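Local coordinates for Xaa-Pro dipeptidase (Pyrococcus horikoshii, PDB 1WY2), which probably splits dipeptides that carry a C-terminal proline after a nonpolar residue, using two metal ions in each subunit, at residues Asp331-Leu334 against Gly339-Arg342; Asp303-Val306 against Gly310-Ile313; Cys140-Lys145 against Ala215-Tyr220. All coordinates share one frame; numbering follows the deposited sequence.

Interaction 1: Asp331-Leu334 against Gly339-Arg342; sequences DTIL and GSKR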
ATOM      1  N   ASP A 331      14.376  14.096  10.331  1.00 15.65           N
ATOM      2  CA  ASP A 331      13.381  15.135  10.603  1.00 15.13           C
ATOM      3  C   ASP A 331      12.645  15.430   9.305  1.00 15.48           C
ATOM      4  O   ASP A 331      13.192  15.238   8.222  1.00 15.21           O
ATOM      5  CB  ASP A 331      14.029  16.463  11.030  1.00 16.52           C
ATOM      6  CG  ASP A 331      14.375  16.517  12.500  1.00 17.48           C
ATOM      7  OD1 ASP A 331      13.544  16.094  13.328  1.00 17.78           O
ATOM      8  OD2 ASP A 331      15.479  17.014  12.822  1.00 18.21           O
ATOM      9  N   THR A 332      11.402  15.886   9.421  1.00 16.28           N
ATOM     10  CA  THR A 332      10.649  16.317   8.250  1.00 15.17           C
ATOM     11  C   THR A 332      10.799  17.823   8.410  1.00 16.18           C
ATOM     12  O   THR A 332      10.578  18.348   9.504  1.00 16.93           O
ATOM     13  CB  THR A 332       9.160  15.945   8.333  1.00 17.08           C
ATOM     14  OG1 THR A 332       9.011  14.531   8.167  1.00 13.80           O
ATOM     15  CG2 THR A 332       8.368  16.658   7.233  1.00 14.74           C
ATOM     16  N   ILE A 333      11.210  18.514   7.353  1.00 16.33           N
ATOM     17  CA  ILE A 333      11.392  19.956   7.450  1.00 17.61           C
ATOM     18  C   ILE A 333      10.706  20.710   6.330  1.00 19.55           C
ATOM     19  O   ILE A 333      10.395  20.152   5.278  1.00 18.58           O
ATOM     20  CB  ILE A 333      12.893  20.346   7.447  1.00 18.43           C
ATOM     21  CG1 ILE A 333      13.514  20.049   6.080  1.00 17.77           C
ATOM     22  CG2 ILE A 333      13.632  19.582   8.551  1.00 17.68           C
ATOM     23  CD1 ILE A 333      14.915  20.626   5.902  1.00 19.98           C
ATOM     24  N   LEU A 334      10.474  21.992   6.580  1.00 18.12           N
ATOM     25  CA  LEU A 334       9.845  22.877   5.618  1.00 18.02           C
ATOM     26  C   LEU A 334      10.882  23.901   5.176  1.00 18.83           C
ATOM     27  O   LEU A 334      11.599  24.465   6.006  1.00 19.19           O
ATOM     28  CB  LEU A 334       8.662  23.602   6.267  1.00 17.65           C
ATOM     29  CG  LEU A 334       8.102  24.806   5.501  1.00 18.38           C
ATOM     30  CD1 LEU A 334       7.414  24.339   4.226  1.00 18.01           C
ATOM     31  CD2 LEU A 334       7.128  25.555   6.388  1.00 20.06           C
ATOM     32  N   GLY A 339      15.772  29.725   4.809  1.00 28.27           N
ATOM     33  CA  GLY A 339      16.246  28.716   5.734  1.00 26.35           C
ATOM     34  C   GLY A 339      15.285  27.551   5.790  1.00 25.25           C
ATOM     35  O   GLY A 339      14.720  27.152   4.771  1.00 23.74           O
ATOM     36  N   SER A 340      15.093  27.007   6.985  1.00 25.67           N
ATOM     37  CA  SER A 340      14.188  25.880   7.152  1.00 24.99           C
ATOM     38  C   SER A 340      13.528  25.873   8.522  1.00 25.08           C
ATOM     39  O   SER A 340      13.938  26.593   9.431  1.00 25.93           O
ATOM     40  CB  SER A 340      14.948  24.567   6.958  1.00 25.52           C
ATOM     41  OG  SER A 340      15.881  24.366   8.004  1.00 24.39           O
ATOM     42  N   LYS A 341      12.493  25.053   8.646  1.00 22.53           N
ATOM     43  CA  LYS A 341      11.759  24.896   9.892  1.00 21.27           C
ATOM     44  C   LYS A 341      11.603  23.400  10.137  1.00 21.03           C
ATOM     45  O   LYS A 341      11.193  22.662   9.239  1.00 20.51           O
ATOM     46  CB  LYS A 341      10.372  25.537   9.793  1.00 21.91           C
ATOM     47  CG  LYS A 341       9.497  25.262  11.008  1.00 23.85           C
ATOM     48  CD  LYS A 341       8.082  25.785  10.839  1.00 27.54           C
ATOM     49  CE  LYS A 341       7.283  25.559  12.115  1.00 27.70           C
ATOM     50  NZ  LYS A 341       5.900  26.086  12.018  1.00 30.72           N
ATOM     51  N   ARG A 342      11.945  22.946  11.338  1.00 19.25           N
ATOM     52  CA  ARG A 342      11.802  21.533  11.666  1.00 19.55           C
ATOM     53  C   ARG A 342      10.346  21.275  12.055  1.00 19.78           C
ATOM     54  O   ARG A 342       9.864  21.813  13.054  1.00 18.93           O
ATOM     55  CB  ARG A 342      12.738  21.158  12.824  1.00 19.29           C
ATOM     56  CG  ARG A 342      14.221  21.203  12.463  1.00 19.77           C
ATOM     57  CD  ARG A 342      15.108  20.864  13.660  1.00 21.26           C
ATOM     58  NE  ARG A 342      14.833  19.530  14.190  1.00 20.74           N
ATOM     59  CZ  ARG A 342      14.572  19.281  15.470  1.00 22.98           C
ATOM     60  NH1 ARG A 342      14.550  20.277  16.349  1.00 23.28           N
ATOM     61  NH2 ARG A 342      14.331  18.043  15.872  1.00 22.51           N
TER
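Arg342 takes hold of Asp331 side-on, with one nitrogen to each carboxylate oxygen. Arg342 NE makes the shorter bond, 2.9 Å to Asp331 OD2, lying in the guanidinium plane but descending on the carboxylate from above. Arg342 NH2 reaches Asp331 OD1 on its syn side at 3.3 Å, with a weak second bond to OD2. The carboxylate and guanidinium planes stand 59° apart. The chain bends at chi3 (60°), which brings its guanidinium end nearer the aspartate.

The backbones make the antiparallel ladder of a beta hairpin. Leu334 and Lys341 form its hydrogen-bonded pair, Leu334 N to Lys341 O and Lys341 N to Leu334 O both measuring 2.8 Å. Ile333 and Arg342 are the neighbouring non-hydrogen-bonded pair.

Apolar contact is lighter: Ile333 CD1 lies 4.1 Å from Ser340 CB, and Ile333 CG2 rests near the aliphatic base of Arg342. Lys341, chain extended, runs off to Glu137.

Asp331 is buried, and Arg226, Thr344 and Gln248 also bond its carboxylate. With so many donors around it, the aspartate probably stays ionised and is fixed in its rotation.

Interaction 2: Asp303-Val306 against Gly310-Ile313; sequences DETV and GMVI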
ATOM      1  N   ASP A 303      19.707  14.040  -8.054  1.00 28.94           N
ATOM      2  CA  ASP A 303      18.576  14.937  -8.259  1.00 28.96           C
ATOM      3  C   ASP A 303      19.075  16.384  -8.227  1.00 29.01           C
ATOM      4  O   ASP A 303      19.657  16.824  -7.236  1.00 29.21           O
ATOM      5  CB  ASP A 303      17.522  14.708  -7.172  1.00 28.99           C
ATOM      6  CG  ASP A 303      16.191  15.350  -7.506  1.00 29.40           C
ATOM      7  OD1 ASP A 303      16.152  16.585  -7.670  1.00 29.16           O
ATOM      8  OD2 ASP A 303      15.182  14.622  -7.604  1.00 31.09           O
ATOM      9  N   GLU A 304      18.840  17.117  -9.313  1.00 27.67           N
ATOM     10  CA  GLU A 304      19.294  18.502  -9.436  1.00 28.85           C
ATOM     11  C   GLU A 304      18.232  19.546  -9.104  1.00 27.07           C
ATOM     12  O   GLU A 304      18.412  20.731  -9.394  1.00 26.33           O
ATOM     13  CB  GLU A 304      19.802  18.754 -10.861  1.00 31.97           C
ATOM     14  CG  GLU A 304      20.870  17.779 -11.335  1.00 37.61           C
ATOM     15  CD  GLU A 304      22.252  18.104 -10.799  1.00 40.55           C
ATOM     16  OE1 GLU A 304      23.165  17.268 -10.969  1.00 43.34           O
ATOM     17  OE2 GLU A 304      22.430  19.197 -10.220  1.00 42.63           O
ATOM     18  N   THR A 305      17.130  19.117  -8.500  1.00 25.11           N
ATOM     19  CA  THR A 305      16.059  20.044  -8.149  1.00 23.60           C
ATOM     20  C   THR A 305      16.550  21.160  -7.239  1.00 23.13           C
ATOM     21  O   THR A 305      17.220  20.909  -6.238  1.00 22.26           O
ATOM     22  CB  THR A 305      14.903  19.327  -7.428  1.00 24.13           C
ATOM     23  OG1 THR A 305      14.363  18.314  -8.281  1.00 23.42           O
ATOM     24  CG2 THR A 305      13.802  20.317  -7.068  1.00 21.49           C
ATOM     25  N   VAL A 306      16.214  22.397  -7.587  1.00 22.29           N
ATOM     26  CA  VAL A 306      16.605  23.532  -6.764  1.00 20.88           C
ATOM     27  C   VAL A 306      15.527  23.682  -5.701  1.00 19.64           C
ATOM     28  O   VAL A 306      14.338  23.761  -6.015  1.00 19.54           O
ATOM     29  CB  VAL A 306      16.687  24.837  -7.583  1.00 21.39           C
ATOM     30  CG1 VAL A 306      17.069  25.991  -6.672  1.00 22.92           C
ATOM     31  CG2 VAL A 306      17.714  24.687  -8.697  1.00 24.49           C
ATOM     32  N   GLY A 310       8.462  26.444   0.601  1.00 18.08           N
ATOM     33  CA  GLY A 310       7.237  25.675   0.498  1.00 16.81           C
ATOM     34  C   GLY A 310       7.462  24.188   0.319  1.00 16.24           C
ATOM     35  O   GLY A 310       6.524  23.398   0.451  1.00 16.25           O
ATOM     36  N   MET A 311       8.691  23.793   0.003  1.00 15.52           N
ATOM     37  CA  MET A 311       8.975  22.373  -0.161  1.00 16.59           C
ATOM     38  C   MET A 311       9.095  21.718   1.208  1.00 15.91           C
ATOM     39  O   MET A 311       9.556  22.336   2.171  1.00 15.94           O
ATOM     40  CB  MET A 311      10.263  22.163  -0.959  1.00 15.85           C
ATOM     41  CG  MET A 311      10.126  22.515  -2.433  1.00 16.85           C
ATOM     42  SD  MET A 311      11.601  22.085  -3.361  1.00 19.21           S
ATOM     43  CE  MET A 311      11.178  22.692  -4.978  1.00 17.57           C
ATOM     44  N   VAL A 312       8.656  20.468   1.295  1.00 15.37           N
ATOM     45  CA  VAL A 312       8.728  19.720   2.541  1.00 14.78           C
ATOM     46  C   VAL A 312       9.538  18.471   2.241  1.00 14.56           C
ATOM     47  O   VAL A 312       9.157  17.664   1.395  1.00 15.66           O
ATOM     48  CB  VAL A 312       7.329  19.326   3.044  1.00 15.65           C
ATOM     49  CG1 VAL A 312       7.448  18.462   4.290  1.00 14.60           C
ATOM     50  CG2 VAL A 312       6.515  20.586   3.356  1.00 15.83           C
ATOM     51  N   ILE A 313      10.665  18.332   2.926  1.00 14.80           N
ATOM     52  CA  ILE A 313      11.556  17.196   2.712  1.00 14.64           C
ATOM     53  C   ILE A 313      12.082  16.644   4.020  1.00 15.89           C
ATOM     54  O   ILE A 313      11.999  17.293   5.061  1.00 17.00           O
ATOM     55  CB  ILE A 313      12.787  17.601   1.867  1.00 16.68           C
ATOM     56  CG1 ILE A 313      13.548  18.740   2.562  1.00 15.53           C
ATOM     57  CG2 ILE A 313      12.349  18.017   0.475  1.00 17.61           C
ATOM     58  CD1 ILE A 313      14.885  19.098   1.915  1.00 16.93           C
TER
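Asp303 OD1 is gripped twice by Thr305, the residue whose methyl then reaches across to Met311. The hydroxyl OG1 of Thr305 donates to Asp303 OD1 at 2.6 Å, entering on the syn lone pair. The backbone N of Thr305 meets the same OD1 at 2.8 Å, nearly in line with the C-O bond. With OG1 spent on the aspartate, CG2 is the branch left to face the other segment: it lies anti to its own backbone N and comes 4.1 Å from Met311 CE. The methionine sends out a straight chain, chi2 and chi3 both near 180°, and Met311 CE also sits 3.5 Å from Val306 O.

The bond from Asp303 OD1 to the amide two residues on is an Asx turn, set in the loop that leads from strand 297-299 into strand 312-321 of the M24 metallopeptidase domain. With an alanine in place of Thr305 the hydroxyl and CG2 are gone, which is likely to hold the Asp303 carboxylate less firmly and open a gap beside Met311 CE.

Gly310, just ahead of the methionine, has a positive phi of 105°, where a side chain would collide with the carbonyl oxygen of the residue before. Behind the contact, Met311 packs on Ile335 of strand 325-336 and on Ile126 and Ile127, while Val306 turns its CB from the methionine and touches Thr260.

Interaction 3: Cys140-Lys145 against Ala215-Tyr220; sequences CEIADK and ALYQHY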
ATOM      1  N   CYS A 140       3.140  15.556  12.028  1.00 17.36           N
ATOM      2  CA  CYS A 140       4.460  15.467  12.636  1.00 17.59           C
ATOM      3  C   CYS A 140       4.345  15.528  14.155  1.00 18.14           C
ATOM      4  O   CYS A 140       5.150  14.932  14.869  1.00 18.41           O
ATOM      5  CB  CYS A 140       5.362  16.598  12.128  1.00 18.30           C
ATOM      6  SG  CYS A 140       5.886  16.414  10.399  1.00 17.95           S
ATOM      7  N   GLU A 141       3.343  16.250  14.648  1.00 18.63           N
ATOM      8  CA  GLU A 141       3.127  16.361  16.089  1.00 20.52           C
ATOM      9  C   GLU A 141       2.729  14.983  16.612  1.00 19.72           C
ATOM     10  O   GLU A 141       3.159  14.561  17.685  1.00 18.91           O
ATOM     11  CB  GLU A 141       2.012  17.368  16.385  1.00 23.51           C
ATOM     12  CG  GLU A 141       1.845  17.691  17.861  1.00 29.82           C
ATOM     13  CD  GLU A 141       0.662  18.603  18.127  1.00 34.68           C
ATOM     14  OE1 GLU A 141      -0.487  18.113  18.105  1.00 36.12           O
ATOM     15  OE2 GLU A 141       0.882  19.813  18.350  1.00 39.30           O
ATOM     16  N   ILE A 142       1.899  14.289  15.840  1.00 18.03           N
ATOM     17  CA  ILE A 142       1.450  12.950  16.197  1.00 18.41           C
ATOM     18  C   ILE A 142       2.639  11.987  16.140  1.00 18.35           C
ATOM     19  O   ILE A 142       2.769  11.096  16.983  1.00 17.80           O
ATOM     20  CB  ILE A 142       0.333  12.467  15.236  1.00 18.21           C
ATOM     21  CG1 ILE A 142      -0.925  13.315  15.449  1.00 19.59           C
ATOM     22  CG2 ILE A 142       0.030  10.986  15.467  1.00 19.79           C
ATOM     23  CD1 ILE A 142      -2.059  12.986  14.510  1.00 22.60           C
ATOM     24  N   ALA A 143       3.512  12.177  15.154  1.00 17.37           N
ATOM     25  CA  ALA A 143       4.686  11.316  15.016  1.00 16.40           C
ATOM     26  C   ALA A 143       5.627  11.546  16.198  1.00 17.86           C
ATOM     27  O   ALA A 143       6.207  10.599  16.728  1.00 16.84           O
ATOM     28  CB  ALA A 143       5.408  11.608  13.698  1.00 17.93           C
ATOM     29  N   ASP A 144       5.781  12.806  16.605  1.00 17.26           N
ATOM     30  CA  ASP A 144       6.641  13.130  17.747  1.00 18.35           C
ATOM     31  C   ASP A 144       6.128  12.416  18.995  1.00 17.59           C
ATOM     32  O   ASP A 144       6.905  11.853  19.766  1.00 18.30           O
ATOM     33  CB  ASP A 144       6.672  14.644  18.010  1.00 18.44           C
ATOM     34  CG  ASP A 144       7.663  15.380  17.122  1.00 23.13           C
ATOM     35  OD1 ASP A 144       8.766  14.840  16.876  1.00 23.64           O
ATOM     36  OD2 ASP A 144       7.349  16.510  16.689  1.00 24.83           O
ATOM     37  N   LYS A 145       4.815  12.442  19.193  1.00 16.91           N
ATOM     38  CA  LYS A 145       4.217  11.784  20.351  1.00 17.97           C
ATOM     39  C   LYS A 145       4.470  10.283  20.302  1.00 18.08           C
ATOM     40  O   LYS A 145       4.693   9.645  21.334  1.00 18.33           O
ATOM     41  CB  LYS A 145       2.710  12.050  20.402  1.00 19.05           C
ATOM     42  CG  LYS A 145       2.350  13.467  20.804  1.00 23.45           C
ATOM     43  CD  LYS A 145       0.847  13.664  20.836  1.00 27.07           C
ATOM     44  CE  LYS A 145       0.499  15.056  21.337  1.00 29.19           C
ATOM     45  NZ  LYS A 145      -0.976  15.266  21.388  1.00 30.97           N
ATOM     46  N   ALA A 215       2.907   9.268  10.681  1.00 16.22           N
ATOM     47  CA  ALA A 215       1.460   9.192  10.734  1.00 16.61           C
ATOM     48  C   ALA A 215       0.825   9.756   9.476  1.00 16.92           C
ATOM     49  O   ALA A 215       1.310  10.740   8.914  1.00 17.97           O
ATOM     50  CB  ALA A 215       0.946   9.955  11.954  1.00 17.84           C
ATOM     51  N   LEU A 216      -0.245   9.109   9.028  1.00 17.04           N
ATOM     52  CA  LEU A 216      -1.011   9.581   7.881  1.00 17.06           C
ATOM     53  C   LEU A 216      -2.147  10.285   8.612  1.00 18.90           C
ATOM     54  O   LEU A 216      -2.894   9.649   9.355  1.00 19.97           O
ATOM     55  CB  LEU A 216      -1.555   8.409   7.061  1.00 18.22           C
ATOM     56  CG  LEU A 216      -2.558   8.786   5.962  1.00 18.67           C
ATOM     57  CD1 LEU A 216      -1.919   9.763   4.983  1.00 21.10           C
ATOM     58  CD2 LEU A 216      -3.025   7.532   5.238  1.00 19.45           C
ATOM     59  N   TYR A 217      -2.255  11.594   8.423  1.00 17.70           N
ATOM     60  CA  TYR A 217      -3.264  12.392   9.106  1.00 18.79           C
ATOM     61  C   TYR A 217      -3.978  13.291   8.113  1.00 19.10           C
ATOM     62  O   TYR A 217      -3.353  14.123   7.454  1.00 18.68           O
ATOM     63  CB  TYR A 217      -2.585  13.246  10.179  1.00 21.06           C
ATOM     64  CG  TYR A 217      -3.501  14.199  10.917  1.00 21.80           C
ATOM     65  CD1 TYR A 217      -4.368  13.742  11.905  1.00 26.06           C
ATOM     66  CD2 TYR A 217      -3.472  15.567  10.647  1.00 24.30           C
ATOM     67  CE1 TYR A 217      -5.183  14.626  12.615  1.00 26.79           C
ATOM     68  CE2 TYR A 217      -4.281  16.459  11.347  1.00 27.12           C
ATOM     69  CZ  TYR A 217      -5.132  15.982  12.330  1.00 28.85           C
ATOM     70  OH  TYR A 217      -5.923  16.866  13.031  1.00 33.76           O
ATOM     71  N   GLN A 218      -5.290  13.118   8.015  1.00 19.12           N
ATOM     72  CA  GLN A 218      -6.092  13.914   7.106  1.00 20.89           C
ATOM     73  C   GLN A 218      -5.447  14.014   5.722  1.00 20.33           C
ATOM     74  O   GLN A 218      -5.307  15.098   5.151  1.00 19.80           O
ATOM     75  CB  GLN A 218      -6.349  15.294   7.727  1.00 23.54           C
ATOM     76  CG  GLN A 218      -7.379  15.225   8.860  1.00 27.10           C
ATOM     77  CD  GLN A 218      -7.498  16.503   9.677  1.00 29.90           C
ATOM     78  OE1 GLN A 218      -7.450  17.608   9.144  1.00 31.04           O
ATOM     79  NE2 GLN A 218      -7.677  16.347  10.985  1.00 31.78           N
ATOM     80  N   HIS A 219      -5.049  12.846   5.213  1.00 20.39           N
ATOM     81  CA  HIS A 219      -4.455  12.684   3.888  1.00 20.89           C
ATOM     82  C   HIS A 219      -2.976  13.021   3.714  1.00 19.50           C
ATOM     83  O   HIS A 219      -2.383  12.674   2.688  1.00 19.16           O
ATOM     84  CB  HIS A 219      -5.283  13.460   2.861  1.00 22.86           C
ATOM     85  CG  HIS A 219      -6.685  12.956   2.722  1.00 26.52           C
ATOM     86  ND1 HIS A 219      -6.989  11.760   2.107  1.00 28.14           N
ATOM     87  CD2 HIS A 219      -7.863  13.468   3.151  1.00 27.27           C
ATOM     88  CE1 HIS A 219      -8.293  11.557   2.164  1.00 29.26           C
ATOM     89  NE2 HIS A 219      -8.847  12.579   2.792  1.00 27.68           N
ATOM     90  N   TYR A 220      -2.373  13.676   4.701  1.00 18.34           N
ATOM     91  CA  TYR A 220      -0.960  14.022   4.599  1.00 17.14           C
ATOM     92  C   TYR A 220      -0.086  13.188   5.520  1.00 17.40           C
ATOM     93  O   TYR A 220      -0.556  12.636   6.509  1.00 18.04           O
ATOM     94  CB  TYR A 220      -0.755  15.520   4.837  1.00 18.78           C
ATOM     95  CG  TYR A 220      -1.247  16.328   3.660  1.00 17.97           C
ATOM     96  CD1 TYR A 220      -2.610  16.546   3.465  1.00 20.62           C
ATOM     97  CD2 TYR A 220      -0.360  16.795   2.689  1.00 20.03           C
ATOM     98  CE1 TYR A 220      -3.081  17.202   2.332  1.00 20.70           C
ATOM     99  CE2 TYR A 220      -0.822  17.455   1.543  1.00 20.17           C
ATOM    100  CZ  TYR A 220      -2.188  17.652   1.376  1.00 21.47           C
ATOM    101  OH  TYR A 220      -2.668  18.278   0.250  1.00 22.86           O
TER
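Ile142 is the helix residue that does the touching, with two branches aimed at two residues of segment 215-220. Its CG2, anti to the backbone N, meets Ala215 CB at 3.8 Å. The longer branch, with CG1 anti to the carbonyl carbon (chi1 -67°), carries CD1 onward to Tyr217 CD1 at 3.6 Å. CD1 comes to that ring obliquely, and the two side chains cross at about a right angle. On the ring itself, Gln218 CG sits over the centre of one face, 4.1 Å above the plane.

Ala143 follows, its methyl resting on Ser222 of strand 220-229.

On the far side the chain reverses through a type I' turn from Tyr217 to Tyr220, closed by Tyr217 N to Tyr220 O at 2.8 Å and Tyr220 N to Tyr217 O at 3.0 Å. This is the tight connection of the hairpin between strands 208-217 and 220-229. Helix 130-153 thus packs against the hairpin near its turn, while Met171 of helix 160-173 touches both Ile142 and Ala215.

In the fold
Interactions 1 and 2 share a sheet: strands 312-321 and 325-336 are neighbours, probably bonded here through Ile333 N and Ile313 O at 2.7 Å, and Leu334 CD1 packs on Met311 O at 3.6 Å. Interaction 3 meets interaction 1 where Cys140 SG lies 3.9 Å from Thr332 CB, but does not touch interaction 2, the nearest atoms being about 7 Å apart. Thr332 brings interaction 1 near the metals: its side chain is about 7 Å from a bound zinc, and its OG1 bonds the backbone O of Asp223, a ligand of both zincs. Ala215 stands farther off, its side chain about 11 Å from a zinc; Met311 is about 11 Å, side chain to side chain, from the zinc ligand His287.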